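Local coordinates for benzoylformate Decarboxylase (PDB 4K9Q), which probably decarboxylates benzoylformate to benzaldehyde with the help of thiamine diphosphate and magnesium, at residues 188-193 against 309-314; 195-200 against 327-332; 212-217 against 238-243; 218-223 against 321-326. All coordinates share one frame; numbering follows the deposited sequence. Where two conformers were deposited one is given.

Contact 1: 188-193 against 309-314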
loop_
_atom_site.group_PDB
_atom_site.type_symbol
_atom_site.label_atom_id
_atom_site.label_comp_id
_atom_site.label_asym_id
_atom_site.label_seq_id
_atom_site.Cartn_x
_atom_site.Cartn_y
_atom_site.Cartn_z
ATOM N N LYS A 188 32.134 3.240 -22.654
ATOM C CA LYS A 188 33.447 3.831 -22.910
ATOM C C LYS A 188 34.195 4.099 -21.605
ATOM O O LYS A 188 35.369 3.754 -21.465
ATOM C CB LYS A 188 33.297 5.127 -23.709
ATOM C CG LYS A 188 34.618 5.753 -24.114
ATOM C CD LYS A 188 34.404 6.963 -25.026
ATOM C CE LYS A 188 35.727 7.654 -25.359
ATOM N NZ LYS A 188 35.547 8.862 -26.227
ATOM N N GLU A 189 33.503 4.709 -20.650
ATOM C CA GLU A 189 34.076 4.972 -19.336
ATOM C C GLU A 189 34.538 3.678 -18.659
ATOM O O GLU A 189 35.654 3.594 -18.137
ATOM C CB GLU A 189 33.052 5.693 -18.460
ATOM C CG GLU A 189 33.553 5.990 -17.050
ATOM C CD GLU A 189 32.443 6.430 -16.112
ATOM O OE1 GLU A 189 31.371 6.858 -16.606
ATOM O OE2 GLU A 189 32.642 6.342 -14.879
ATOM N N PHE A 190 33.679 2.660 -18.668
ATOM C CA PHE A 190 34.027 1.396 -18.023
ATOM C C PHE A 190 35.207 0.720 -18.724
ATOM O O PHE A 190 36.108 0.186 -18.072
ATOM C CB PHE A 190 32.822 0.447 -17.978
ATOM C CG PHE A 190 31.827 0.765 -16.890
ATOM C CD1 PHE A 190 31.682 2.052 -16.403
ATOM C CD2 PHE A 190 31.031 -0.247 -16.352
ATOM C CE1 PHE A 190 30.767 2.336 -15.403
ATOM C CE2 PHE A 190 30.118 0.032 -15.352
ATOM C CZ PHE A 190 29.990 1.313 -14.869
ATOM N N ALA A 191 35.205 0.749 -20.055
ATOM C CA ALA A 191 36.293 0.151 -20.828
ATOM C C ALA A 191 37.618 0.837 -20.508
ATOM O O ALA A 191 38.648 0.180 -20.360
ATOM C CB ALA A 191 35.992 0.232 -22.316
ATOM N N GLN A 192 37.586 2.158 -20.384
ATOM C CA GLN A 192 38.788 2.910 -20.033
ATOM C C GLN A 192 39.334 2.476 -18.672
ATOM O O GLN A 192 40.543 2.287 -18.509
ATOM C CB GLN A 192 38.508 4.411 -20.031
ATOM C CG GLN A 192 38.277 5.002 -21.414
ATOM C CD GLN A 192 37.783 6.443 -21.365
ATOM O OE1 GLN A 192 37.599 7.019 -20.291
ATOM N NE2 GLN A 192 37.565 7.030 -22.537
ATOM N N ARG A 193 38.444 2.327 -17.693
ATOM C CA ARG A 193 38.855 1.878 -16.359
ATOM C C ARG A 193 39.490 0.503 -16.448
ATOM O O ARG A 193 40.541 0.249 -15.860
ATOM C CB ARG A 193 37.662 1.842 -15.398
ATOM C CG ARG A 193 37.075 3.206 -15.088
ATOM C CD ARG A 193 37.749 3.839 -13.890
ATOM N NE ARG A 193 37.499 3.087 -12.660
ATOM C CZ ARG A 193 36.380 3.178 -11.945
ATOM N NH1 ARG A 193 35.402 3.985 -12.342
ATOM N NH2 ARG A 193 36.234 2.457 -10.839
ATOM N N ASP A 309 30.817 2.198 -9.188
ATOM C CA ASP A 309 30.199 2.910 -10.305
ATOM C C ASP A 309 29.428 1.897 -11.142
ATOM O O ASP A 309 29.973 0.867 -11.556
ATOM C CB ASP A 309 31.269 3.597 -11.156
ATOM C CG ASP A 309 32.146 4.534 -10.341
ATOM O OD1 ASP A 309 31.600 5.435 -9.672
ATOM O OD2 ASP A 309 33.382 4.355 -10.349
ATOM N N SER A 310 28.155 2.183 -11.386
ATOM C CA SER A 310 27.289 1.225 -12.057
ATOM C C SER A 310 26.692 1.756 -13.351
ATOM O O SER A 310 26.663 2.964 -13.599
ATOM C CB SER A 310 26.145 0.819 -11.121
ATOM O OG SER A 310 25.352 1.952 -10.792
ATOM N N LEU A 311 26.224 0.829 -14.178
ATOM C CA LEU A 311 25.331 1.166 -15.283
ATOM C C LEU A 311 24.257 0.087 -15.409
ATOM O O LEU A 311 24.464 -1.063 -14.994
ATOM C CB LEU A 311 26.107 1.336 -16.600
ATOM C CG LEU A 311 26.837 0.138 -17.213
ATOM C CD1 LEU A 311 25.878 -0.747 -17.999
ATOM C CD2 LEU A 311 27.955 0.610 -18.125
ATOM N N VAL A 312 23.104 0.462 -15.961
ATOM C CA VAL A 312 22.029 -0.503 -16.188
ATOM C C VAL A 312 22.080 -0.995 -17.628
ATOM O O VAL A 312 22.095 -0.191 -18.573
ATOM C CB VAL A 312 20.636 0.096 -15.886
ATOM C CG1 VAL A 312 19.564 -0.999 -15.900
ATOM C CG2 VAL A 312 20.640 0.815 -14.548
ATOM N N SER A 313 22.110 -2.313 -17.797
ATOM C CA SER A 313 22.169 -2.917 -19.120
ATOM C C SER A 313 21.899 -4.409 -19.062
ATOM O O SER A 313 22.275 -5.083 -18.100
ATOM C CB SER A 313 23.555 -2.708 -19.741
ATOM O OG SER A 313 23.632 -3.302 -21.019
ATOM N N ASP A 314 21.268 -4.918 -20.112
ATOM C CA ASP A 314 21.277 -6.348 -20.382
ATOM C C ASP A 314 22.730 -6.825 -20.388
ATOM O O ASP A 314 23.609 -6.161 -20.947
ATOM C CB ASP A 314 20.645 -6.623 -21.746
ATOM C CG ASP A 314 20.584 -8.095 -22.074
ATOM O OD1 ASP A 314 19.602 -8.752 -21.657
ATOM O OD2 ASP A 314 21.504 -8.599 -22.759
HETATM O O HOH W 1 34.446 2.731 -8.812
#
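Phe190 of helix 188-193 meets Asp309 and Leu311 of strand 309-312 where the two elements run roughly antiparallel, their N-to-C directions 139° apart and the axes of the short segments 10.3 Å apart at closest approach. The nearest CA atoms, those of Phe190 and Asp309, are 8.7 Å apart, so side chains must span the interval. Asp309 and Leu311 both turn toward the helix and Ser310 between them turns away, the usual alternation of a strand. Phe190 holds CG beside its backbone N (chi1 -79°), which sends the ring down onto the strand. Leu311 CD2 lies over one face, 3.7 Å from the centroid of the Phe190 ring, in a CH-pi contact. The far end of the ring meets backbone instead, with Phe190 CZ 3.7 Å from Ser310 C.

Beside this apolar contact, Arg193 NH1 forms a salt bridge with Asp309 OD2 at 2.9 Å. The guanidinium and carboxylate planes stand 86° apart; NH1 meets OD2 on its anti side, tilted out of the carboxylate plane, and the bond is to this one oxygen. Bends at chi2 and chi3 bring the arginine tip there, and a water accepting from Arg193 NH2 and donating to Asp309 OD2 completes the link. Asp309 OD1 is held by Thr175 of the second subunit, while Arg193 NH2 also bonds Thr291. The arrangement is that of a helix lying on the edge strand, within this chain, of the parallel Rossmann-type sheet of the central domain of thiamine diphosphate enzymes, at a subunit boundary.

Contact 2: 195-200 against 327-332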
loop_
_atom_site.group_PDB
_atom_site.type_symbol
_atom_site.label_atom_id
_atom_site.label_comp_id
_atom_site.label_asym_id
_atom_site.label_seq_id
_atom_site.Cartn_x
_atom_site.Cartn_y
_atom_site.Cartn_z
ATOM N N THR A 195 40.841 -1.072 -19.074
ATOM C CA THR A 195 42.087 -1.034 -19.831
ATOM C C THR A 195 43.240 -0.506 -18.980
ATOM O O THR A 195 44.369 -0.989 -19.080
ATOM C CB THR A 195 41.926 -0.176 -21.111
ATOM O OG1 THR A 195 41.004 -0.824 -21.995
ATOM C CG2 THR A 195 43.256 -0.010 -21.819
ATOM N N ALA A 196 42.948 0.468 -18.125
ATOM C CA ALA A 196 43.973 1.083 -17.279
ATOM C C ALA A 196 44.349 0.255 -16.050
ATOM O O ALA A 196 45.408 0.473 -15.451
ATOM C CB ALA A 196 43.534 2.463 -16.849
ATOM N N SER A 197 43.486 -0.679 -15.661
ATOM C CA SER A 197 43.728 -1.473 -14.458
ATOM C C SER A 197 44.899 -2.437 -14.628
ATOM O O SER A 197 45.165 -2.915 -15.730
ATOM C CB SER A 197 42.464 -2.243 -14.059
ATOM O OG SER A 197 42.210 -3.302 -14.961
ATOM N N LYS A 198 45.578 -2.727 -13.521
ATOM C CA LYS A 198 46.746 -3.606 -13.531
ATOM C C LYS A 198 46.346 -5.069 -13.391
ATOM O O LYS A 198 46.908 -5.953 -14.046
ATOM C CB LYS A 198 47.695 -3.237 -12.386
ATOM C CG LYS A 198 48.325 -1.853 -12.489
ATOM C CD LYS A 198 49.369 -1.785 -13.599
ATOM C CE LYS A 198 48.823 -1.090 -14.834
ATOM N NZ LYS A 198 48.425 0.317 -14.530
ATOM N N ASN A 199 45.371 -5.321 -12.526
ATOM C CA ASN A 199 45.015 -6.685 -12.166
ATOM C C ASN A 199 43.518 -6.806 -11.899
ATOM O O ASN A 199 43.103 -7.018 -10.760
ATOM C CB ASN A 199 45.795 -7.098 -10.918
ATOM C CG ASN A 199 45.867 -8.600 -10.745
ATOM O OD1 ASN A 199 45.503 -9.366 -11.643
ATOM N ND2 ASN A 199 46.356 -9.034 -9.590
ATOM N N PRO A 200 42.701 -6.656 -12.948
ATOM C CA PRO A 200 41.244 -6.686 -12.772
ATOM C C PRO A 200 40.745 -8.067 -12.356
ATOM O O PRO A 200 41.374 -9.082 -12.668
ATOM C CB PRO A 200 40.719 -6.337 -14.169
ATOM C CG PRO A 200 41.808 -6.769 -15.094
ATOM C CD PRO A 200 43.083 -6.477 -14.360
ATOM N N ASP A 327 41.441 -4.313 -25.265
ATOM C CA ASP A 327 42.493 -5.057 -25.954
ATOM C C ASP A 327 42.872 -6.345 -25.230
ATOM O O ASP A 327 42.817 -6.423 -24.001
ATOM C CB ASP A 327 43.739 -4.188 -26.140
ATOM C CG ASP A 327 43.571 -3.151 -27.237
ATOM O OD1 ASP A 327 42.907 -3.456 -28.253
ATOM O OD2 ASP A 327 44.105 -2.032 -27.080
ATOM N N GLN A 328 43.266 -7.346 -26.009
ATOM C CA GLN A 328 43.737 -8.612 -25.465
ATOM C C GLN A 328 44.926 -8.440 -24.526
ATOM O O GLN A 328 45.871 -7.720 -24.835
ATOM C CB GLN A 328 44.134 -9.549 -26.601
ATOM C CG GLN A 328 44.676 -10.877 -26.120
ATOM C CD GLN A 328 43.608 -11.733 -25.464
ATOM O OE1 GLN A 328 42.577 -12.036 -26.071
ATOM N NE2 GLN A 328 43.851 -12.124 -24.220
ATOM N N ARG A 329 44.880 -9.107 -23.378
ATOM C CA ARG A 329 46.025 -9.134 -22.466
ATOM C C ARG A 329 46.764 -10.466 -22.520
ATOM O O ARG A 329 46.193 -11.485 -22.908
ATOM C CB ARG A 329 45.577 -8.871 -21.036
ATOM C CG ARG A 329 44.890 -7.550 -20.850
ATOM C CD ARG A 329 44.686 -7.274 -19.386
ATOM N NE ARG A 329 44.245 -5.906 -19.166
ATOM C CZ ARG A 329 44.497 -5.215 -18.061
ATOM N NH1 ARG A 329 45.190 -5.768 -17.076
ATOM N NH2 ARG A 329 44.055 -3.970 -17.945
ATOM N N GLU A 330 48.038 -10.452 -22.131
ATOM C CA GLU A 330 48.823 -11.681 -22.061
ATOM C C GLU A 330 48.465 -12.464 -20.802
ATOM O O GLU A 330 47.996 -11.884 -19.818
ATOM C CB GLU A 330 50.322 -11.374 -22.098
ATOM C CG GLU A 330 50.840 -10.971 -23.473
ATOM C CD GLU A 330 52.347 -10.788 -23.503
ATOM O OE1 GLU A 330 52.932 -10.471 -22.446
ATOM O OE2 GLU A 330 52.946 -10.967 -24.584
ATOM N N LYS A 331 48.666 -13.780 -20.838
ATOM C CA LYS A 331 48.413 -14.617 -19.668
ATOM C C LYS A 331 49.188 -14.053 -18.485
ATOM O O LYS A 331 50.364 -13.710 -18.615
ATOM C CB LYS A 331 48.808 -16.073 -19.928
ATOM C CG LYS A 331 47.728 -16.902 -20.610
ATOM C CD LYS A 331 47.571 -16.526 -22.073
ATOM C CE LYS A 331 46.330 -17.168 -22.676
ATOM N NZ LYS A 331 46.316 -18.645 -22.491
ATOM N N ASN A 332 48.529 -13.938 -17.338
ATOM C CA ASN A 332 49.138 -13.280 -16.186
ATOM C C ASN A 332 49.177 -14.155 -14.935
ATOM O O ASN A 332 48.961 -13.675 -13.819
ATOM C CB ASN A 332 48.423 -11.959 -15.886
ATOM C CG ASN A 332 46.919 -12.119 -15.798
ATOM O OD1 ASN A 332 46.400 -13.235 -15.845
ATOM N ND2 ASN A 332 46.210 -11.004 -15.667
#
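Arg329 grips the backbone carbonyl of Ser197 with both terminal nitrogens of its guanidinium, NH2 strongly and NH1 weakly. NH2 of Arg329 donates to Ser197 O at 2.7 Å with an N-H...O angle of 157°, and the oxygen lies 9° from the guanidinium plane; Arg329 NH1 adds the weak second bond to Ser197 O at 3.2 Å. Pro200 approaches from above that plane: its CG stands 4.0 Å over one face of the Arg329 guanidinium, toward the rim, while Pro200 CD comes within 3.5 Å of Arg329 NH1. The arginine chain is stretched from CG to NE, and this length lets it cross from its own loop to the 195-200 turn. Cutting the side chain back to an alanine is likely to deprive Ser197 O of its charged donor and Pro200 of the flat group it rests against.

Ser197 is the first residue to leave helical geometry after helix 184-196, so the cation meets the carbonyl end of that helix, where the helix dipole would be expected to favour it. The turn then leads into strand 201-204, an alpha-to-beta connection of the Rossmann-type fold.

Farther out, Ser197 OG returns to Ile194 O, and the Asp265 carboxylate receives the backbone N of both Lys198 and Asn199. On the opposing loop, Gln328 NE2 donates to Arg329 O at 2.8 Å in the carbonyl plane, and Asn225 ND2 binds the same oxygen.

Contact 3: 212-217 against 238-243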
loop_
_atom_site.group_PDB
_atom_site.type_symbol
_atom_site.label_atom_id
_atom_site.label_comp_id
_atom_site.label_asym_id
_atom_site.label_seq_id
_atom_site.Cartn_x
_atom_site.Cartn_y
_atom_site.Cartn_z
ATOM N N GLN A 212 21.380 -15.243 -21.903
ATOM C CA GLN A 212 22.065 -16.108 -22.860
ATOM C C GLN A 212 23.416 -15.546 -23.283
ATOM O O GLN A 212 23.801 -15.636 -24.450
ATOM C CB GLN A 212 21.168 -16.412 -24.067
ATOM C CG GLN A 212 19.923 -17.184 -23.649
ATOM C CD GLN A 212 19.052 -17.630 -24.802
ATOM O OE1 GLN A 212 18.281 -16.842 -25.355
ATOM N NE2 GLN A 212 19.150 -18.906 -25.156
ATOM N N ALA A 213 24.131 -14.979 -22.315
ATOM C CA ALA A 213 25.419 -14.327 -22.565
ATOM C C ALA A 213 26.622 -15.214 -22.245
ATOM O O ALA A 213 27.740 -14.724 -22.119
ATOM C CB ALA A 213 25.509 -13.024 -21.772
ATOM N N TRP A 214 26.378 -16.513 -22.100
ATOM C CA TRP A 214 27.404 -17.478 -21.707
ATOM C C TRP A 214 28.697 -17.298 -22.509
ATOM O O TRP A 214 29.773 -17.082 -21.940
ATOM C CB TRP A 214 26.840 -18.892 -21.888
ATOM C CG TRP A 214 27.715 -20.024 -21.463
ATOM C CD1 TRP A 214 28.621 -20.695 -22.235
ATOM C CD2 TRP A 214 27.737 -20.658 -20.174
ATOM N NE1 TRP A 214 29.215 -21.696 -21.501
ATOM C CE2 TRP A 214 28.691 -21.695 -20.235
ATOM C CE3 TRP A 214 27.050 -20.442 -18.975
ATOM C CZ2 TRP A 214 28.976 -22.522 -19.136
ATOM C CZ3 TRP A 214 27.326 -21.279 -17.880
ATOM C CH2 TRP A 214 28.284 -22.296 -17.974
ATOM N N SER A 215 28.590 -17.355 -23.835
ATOM C CA SER A 215 29.776 -17.279 -24.681
ATOM C C SER A 215 30.421 -15.897 -24.642
ATOM O O SER A 215 31.647 -15.781 -24.711
ATOM C CB SER A 215 29.444 -17.665 -26.120
ATOM O OG SER A 215 28.620 -16.691 -26.723
ATOM N N ASP A 216 29.605 -14.856 -24.521
ATOM C CA ASP A 216 30.107 -13.489 -24.431
ATOM C C ASP A 216 30.862 -13.235 -23.128
ATOM O O ASP A 216 31.815 -12.467 -23.099
ATOM C CB ASP A 216 28.962 -12.491 -24.582
ATOM C CG ASP A 216 28.078 -12.812 -25.770
ATOM O OD1 ASP A 216 27.072 -13.539 -25.587
ATOM O OD2 ASP A 216 28.402 -12.355 -26.888
ATOM N N GLY A 217 30.432 -13.887 -22.052
ATOM C CA GLY A 217 31.143 -13.797 -20.787
ATOM C C GLY A 217 32.491 -14.492 -20.876
ATOM O O GLY A 217 33.474 -14.026 -20.299
ATOM N N PRO A 238 26.912 -18.729 -14.122
ATOM C CA PRO A 238 27.208 -17.686 -15.106
ATOM C C PRO A 238 28.481 -17.913 -15.937
ATOM O O PRO A 238 28.718 -17.151 -16.872
ATOM C CB PRO A 238 27.383 -16.440 -14.232
ATOM C CG PRO A 238 27.941 -16.970 -12.963
ATOM C CD PRO A 238 27.344 -18.351 -12.766
ATOM N N PHE A 239 29.281 -18.917 -15.604
ATOM C CA PHE A 239 30.567 -19.115 -16.271
ATOM C C PHE A 239 30.972 -20.598 -16.166
ATOM O O PHE A 239 30.716 -21.246 -15.144
ATOM C CB PHE A 239 31.610 -18.208 -15.602
ATOM C CG PHE A 239 32.915 -18.085 -16.356
ATOM C CD1 PHE A 239 34.020 -18.837 -15.987
ATOM C CD2 PHE A 239 33.044 -17.182 -17.399
ATOM C CE1 PHE A 239 35.232 -18.715 -16.664
ATOM C CE2 PHE A 239 34.253 -17.049 -18.079
ATOM C CZ PHE A 239 35.348 -17.819 -17.710
ATOM N N PRO A 240 31.588 -21.155 -17.224
ATOM C CA PRO A 240 31.956 -22.576 -17.140
ATOM C C PRO A 240 32.902 -22.829 -15.969
ATOM O O PRO A 240 33.959 -22.201 -15.860
ATOM C CB PRO A 240 32.664 -22.843 -18.474
ATOM C CG PRO A 240 33.033 -21.486 -19.014
ATOM C CD PRO A 240 31.949 -20.563 -18.524
ATOM N N GLU A 241 32.524 -23.746 -15.088
ATOM C CA GLU A 241 33.217 -23.861 -13.808
ATOM C C GLU A 241 34.492 -24.702 -13.870
ATOM O O GLU A 241 35.225 -24.814 -12.879
ATOM C CB GLU A 241 32.245 -24.339 -12.724
ATOM C CG GLU A 241 31.100 -23.331 -12.571
ATOM C CD GLU A 241 30.100 -23.680 -11.491
ATOM O OE1 GLU A 241 29.982 -24.871 -11.126
ATOM O OE2 GLU A 241 29.421 -22.741 -11.013
ATOM N N ASP A 242 34.756 -25.286 -15.035
ATOM C CA ASP A 242 36.038 -25.954 -15.251
ATOM C C ASP A 242 36.982 -25.127 -16.147
ATOM O O ASP A 242 38.072 -25.580 -16.498
ATOM C CB ASP A 242 35.837 -27.370 -15.803
ATOM C CG ASP A 242 35.028 -27.390 -17.083
ATOM O OD1 ASP A 242 34.515 -26.320 -17.491
ATOM O OD2 ASP A 242 34.893 -28.478 -17.682
ATOM N N HIS A 243 36.571 -23.915 -16.496
ATOM C CA HIS A 243 37.414 -23.024 -17.289
ATOM C C HIS A 243 38.627 -22.614 -16.450
ATOM O O HIS A 243 38.500 -22.346 -15.252
ATOM C CB HIS A 243 36.616 -21.790 -17.708
ATOM C CG HIS A 243 37.290 -20.951 -18.748
ATOM N ND1 HIS A 243 38.332 -20.097 -18.459
ATOM C CD2 HIS A 243 37.061 -20.829 -20.077
ATOM C CE1 HIS A 243 38.717 -19.485 -19.566
ATOM N NE2 HIS A 243 37.960 -19.912 -20.562
HETATM O O HOH W 2 30.232 -16.487 -19.120
#
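Trp214 lays the six-membered part of its indole against the backbone joining Phe239 to Pro240, and here the packing is tight. Its CZ2 is 3.5 Å from Pro240 N, and its CH2 is 3.7 Å from Phe239 C. Pro240 CD stands 3.5 Å above the plane of the Trp214 ring, off-centre, in a CH-pi contact. The same Pro240 CD also lies 3.4 Å above the plane of the Phe239 ring, so the carbon is held between two aromatic faces. The indole reaches across because CG of Trp214 is turned opposite its backbone N (chi1 -177°). With an alanine in place of Trp214, Pro240 CD would probably lose one of its two aromatic covers and a gap would open between the helix start and the loop.

The contact is looser where Gly217 passes the loop. Its carbonyl oxygen stays 3.8 Å from Phe239 CE2, at the ring edge and near its plane, and a water fills the wider interval between backbones, donating to Trp214 O at 2.9 Å and to Pro238 O at 2.8 Å. Trp214 itself is only partly covered by protein.

Trp214 opens helix 214-224, whose Ile218 and Ala221 continue the surface under Phe239. Beyond lies the parallel sheet: Phe246 of strand 246-249 also packs on Phe239, and Tyr204 of strand 201-204 hydrogen-bonds to Gly217 O.

Contact 4: 218-223 against 321-326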
loop_
_atom_site.group_PDB
_atom_site.type_symbol
_atom_site.label_atom_id
_atom_site.label_comp_id
_atom_site.label_asym_id
_atom_site.label_seq_id
_atom_site.Cartn_x
_atom_site.Cartn_y
_atom_site.Cartn_z
ATOM N N ILE A 218 32.545 -15.608 -21.600
ATOM C CA ILE A 218 33.801 -16.328 -21.795
ATOM C C ILE A 218 34.762 -15.485 -22.630
ATOM O O ILE A 218 35.938 -15.327 -22.280
ATOM C CB ILE A 218 33.577 -17.680 -22.483
ATOM C CG1 ILE A 218 32.806 -18.622 -21.551
ATOM C CG2 ILE A 218 34.919 -18.316 -22.858
ATOM C CD1 ILE A 218 32.319 -19.871 -22.245
ATOM N N ALA A 219 34.253 -14.931 -23.726
ATOM C CA ALA A 219 35.072 -14.076 -24.580
ATOM C C ALA A 219 35.671 -12.905 -23.804
ATOM O O ALA A 219 36.860 -12.601 -23.942
ATOM C CB ALA A 219 34.266 -13.582 -25.776
ATOM N N PHE A 220 34.847 -12.251 -22.989
ATOM C CA PHE A 220 35.279 -11.096 -22.209
ATOM C C PHE A 220 36.390 -11.480 -21.231
ATOM O O PHE A 220 37.412 -10.813 -21.147
ATOM C CB PHE A 220 34.084 -10.503 -21.452
ATOM C CG PHE A 220 34.333 -9.122 -20.911
ATOM C CD1 PHE A 220 34.450 -8.042 -21.769
ATOM C CD2 PHE A 220 34.446 -8.906 -19.548
ATOM C CE1 PHE A 220 34.680 -6.760 -21.278
ATOM C CE2 PHE A 220 34.677 -7.628 -19.045
ATOM C CZ PHE A 220 34.795 -6.554 -19.913
ATOM N N ALA A 221 36.180 -12.564 -20.491
ATOM C CA ALA A 221 37.150 -13.020 -19.503
ATOM C C ALA A 221 38.477 -13.406 -20.157
ATOM O O ALA A 221 39.550 -13.129 -19.621
ATOM C CB ALA A 221 36.591 -14.212 -18.724
ATOM N N GLU A 222 38.395 -14.061 -21.308
ATOM C CA GLU A 222 39.589 -14.518 -22.009
ATOM C C GLU A 222 40.347 -13.330 -22.608
ATOM O O GLU A 222 41.574 -13.346 -22.708
ATOM C CB GLU A 222 39.227 -15.551 -23.080
ATOM C CG GLU A 222 38.815 -16.903 -22.487
ATOM C CD GLU A 222 38.459 -17.950 -23.527
ATOM O OE1 GLU A 222 38.313 -17.596 -24.713
ATOM O OE2 GLU A 222 38.307 -19.136 -23.154
ATOM N N ARG A 223 39.606 -12.296 -22.989
ATOM C CA ARG A 223 40.208 -11.064 -23.490
ATOM C C ARG A 223 41.068 -10.403 -22.409
ATOM O O ARG A 223 42.133 -9.860 -22.695
ATOM C CB ARG A 223 39.110 -10.100 -23.957
ATOM C CG ARG A 223 39.631 -8.828 -24.635
ATOM C CD ARG A 223 40.258 -9.159 -25.975
ATOM N NE ARG A 223 39.286 -9.708 -26.917
ATOM C CZ ARG A 223 38.583 -8.969 -27.769
ATOM N NH1 ARG A 223 38.747 -7.656 -27.786
ATOM N NH2 ARG A 223 37.716 -9.538 -28.602
ATOM N N GLU A 321 29.280 -4.973 -26.347
ATOM C CA GLU A 321 29.796 -3.626 -26.550
ATOM C C GLU A 321 31.175 -3.421 -25.913
ATOM O O GLU A 321 32.043 -2.759 -26.485
ATOM C CB GLU A 321 28.803 -2.580 -26.033
ATOM C CG GLU A 321 27.532 -2.468 -26.876
ATOM C CD GLU A 321 27.833 -2.316 -28.361
ATOM O OE1 GLU A 321 28.523 -1.344 -28.735
ATOM O OE2 GLU A 321 27.393 -3.177 -29.156
ATOM N N ALA A 322 31.377 -3.987 -24.727
ATOM C CA ALA A 322 32.623 -3.768 -24.009
ATOM C C ALA A 322 33.769 -4.496 -24.703
ATOM O O ALA A 322 34.885 -3.985 -24.769
ATOM C CB ALA A 322 32.495 -4.222 -22.574
ATOM N N LEU A 323 33.483 -5.685 -25.220
ATOM C CA LEU A 323 34.485 -6.475 -25.928
ATOM C C LEU A 323 35.128 -5.650 -27.042
ATOM O O LEU A 323 36.328 -5.760 -27.288
ATOM C CB LEU A 323 33.851 -7.726 -26.533
ATOM C CG LEU A 323 34.463 -9.117 -26.360
ATOM C CD1 LEU A 323 34.362 -9.884 -27.675
ATOM C CD2 LEU A 323 35.892 -9.081 -25.863
ATOM N N LYS A 324 34.319 -4.828 -27.708
ATOM C CA LYS A 324 34.790 -3.990 -28.814
ATOM C C LYS A 324 35.864 -2.984 -28.400
ATOM O O LYS A 324 36.649 -2.531 -29.234
ATOM C CB LYS A 324 33.624 -3.229 -29.444
ATOM C CG LYS A 324 32.586 -4.116 -30.097
ATOM C CD LYS A 324 31.395 -3.313 -30.589
ATOM C CE LYS A 324 30.397 -4.228 -31.273
ATOM N NZ LYS A 324 29.180 -3.504 -31.733
ATOM N N LEU A 325 35.897 -2.630 -27.120
ATOM C CA LEU A 325 36.733 -1.517 -26.665
ATOM C C LEU A 325 37.926 -1.930 -25.811
ATOM O O LEU A 325 38.681 -1.076 -25.351
ATOM C CB LEU A 325 35.891 -0.509 -25.881
ATOM C CG LEU A 325 34.686 0.085 -26.605
ATOM C CD1 LEU A 325 33.983 1.115 -25.718
ATOM C CD2 LEU A 325 35.117 0.707 -27.932
ATOM N N ILE A 326 38.089 -3.229 -25.587
ATOM C CA ILE A 326 39.153 -3.713 -24.718
ATOM C C ILE A 326 40.153 -4.558 -25.496
ATOM O O ILE A 326 39.768 -5.413 -26.290
ATOM C CB ILE A 326 38.569 -4.527 -23.545
ATOM C CG1 ILE A 326 37.775 -3.605 -22.617
ATOM C CG2 ILE A 326 39.667 -5.221 -22.773
ATOM C CD1 ILE A 326 37.055 -4.338 -21.518
HETATM O O HOH W 3 36.687 -7.386 -30.058
#
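Leu323 pushes its CD2 methyl into a hollow of helix 218-223 walled by Ala219, the backbone of Phe220 and the curled side chain of Arg223. The roof of this hollow is the guanidinium: Leu323 CD2 stands 3.2 Å from the plane of the Arg223 group, over its centre, while Leu323 CD1 reaches Ala219 CB at 4.2 Å. Two bends, at chi2 and chi3, fold the arginine over the leucine. Leu323 chi1, -132°, lies away from any staggered position, which may reflect the tight fit or an uncertain placement of the side chain.

A second bump is Ile326. The type I turn from Leu323 to Ile326 swings it back toward helix 218-223, where its CD1 wedges against the ring of Phe220, 3.4 Å from Phe220 CE1, the two side chains crossing at about a right angle. Ala322 CB closes on the same carbon, 3.6 Å from Phe220 CE1, so the end of the ring is caught between a methyl and the isoleucine tip.

The arginine that roofs the hollow also bonds across it. Arg223 NH1 donates to Ile326 O at 2.9 Å, approaching almost in line with the C=O bond, and a water accepting from Arg223 NH2 at 2.8 Å donates in turn to Leu323 O. Phe220 reaches on to Leu202 and Tyr204 of strand 201-204, and both Phe220 and Ile326 touch Ile194 of helix 184-196. Helices side by side on a parallel sheet, with aromatic and aliphatic side chains filling the layer between, are characteristic of the Rossmann-type alpha/beta sandwich.

How the contacts relate
Contact 4 is the hub: its centre lies 11 Å from that of contact 2 and 13 Å from those of contacts 1 and 3, and it touches all three. Helix 214-224 is shared with contact 3, where His243 NE2 meets Glu222 OE2 at 2.7 Å. Toward contact 2, Arg329 N probably bonds Arg223 O at 2.9 Å, and toward contact 1 Ala191 CB packs on Leu325 CB at 3.6 Å. Contacts 1 and 2 follow each other along helix 184-196, their centres 17 Å apart. Contact 3 stays clear of contacts 1 and 2. All four lie away from the thiamine diphosphate and magnesium sites, and together knit the central Rossmann-type region.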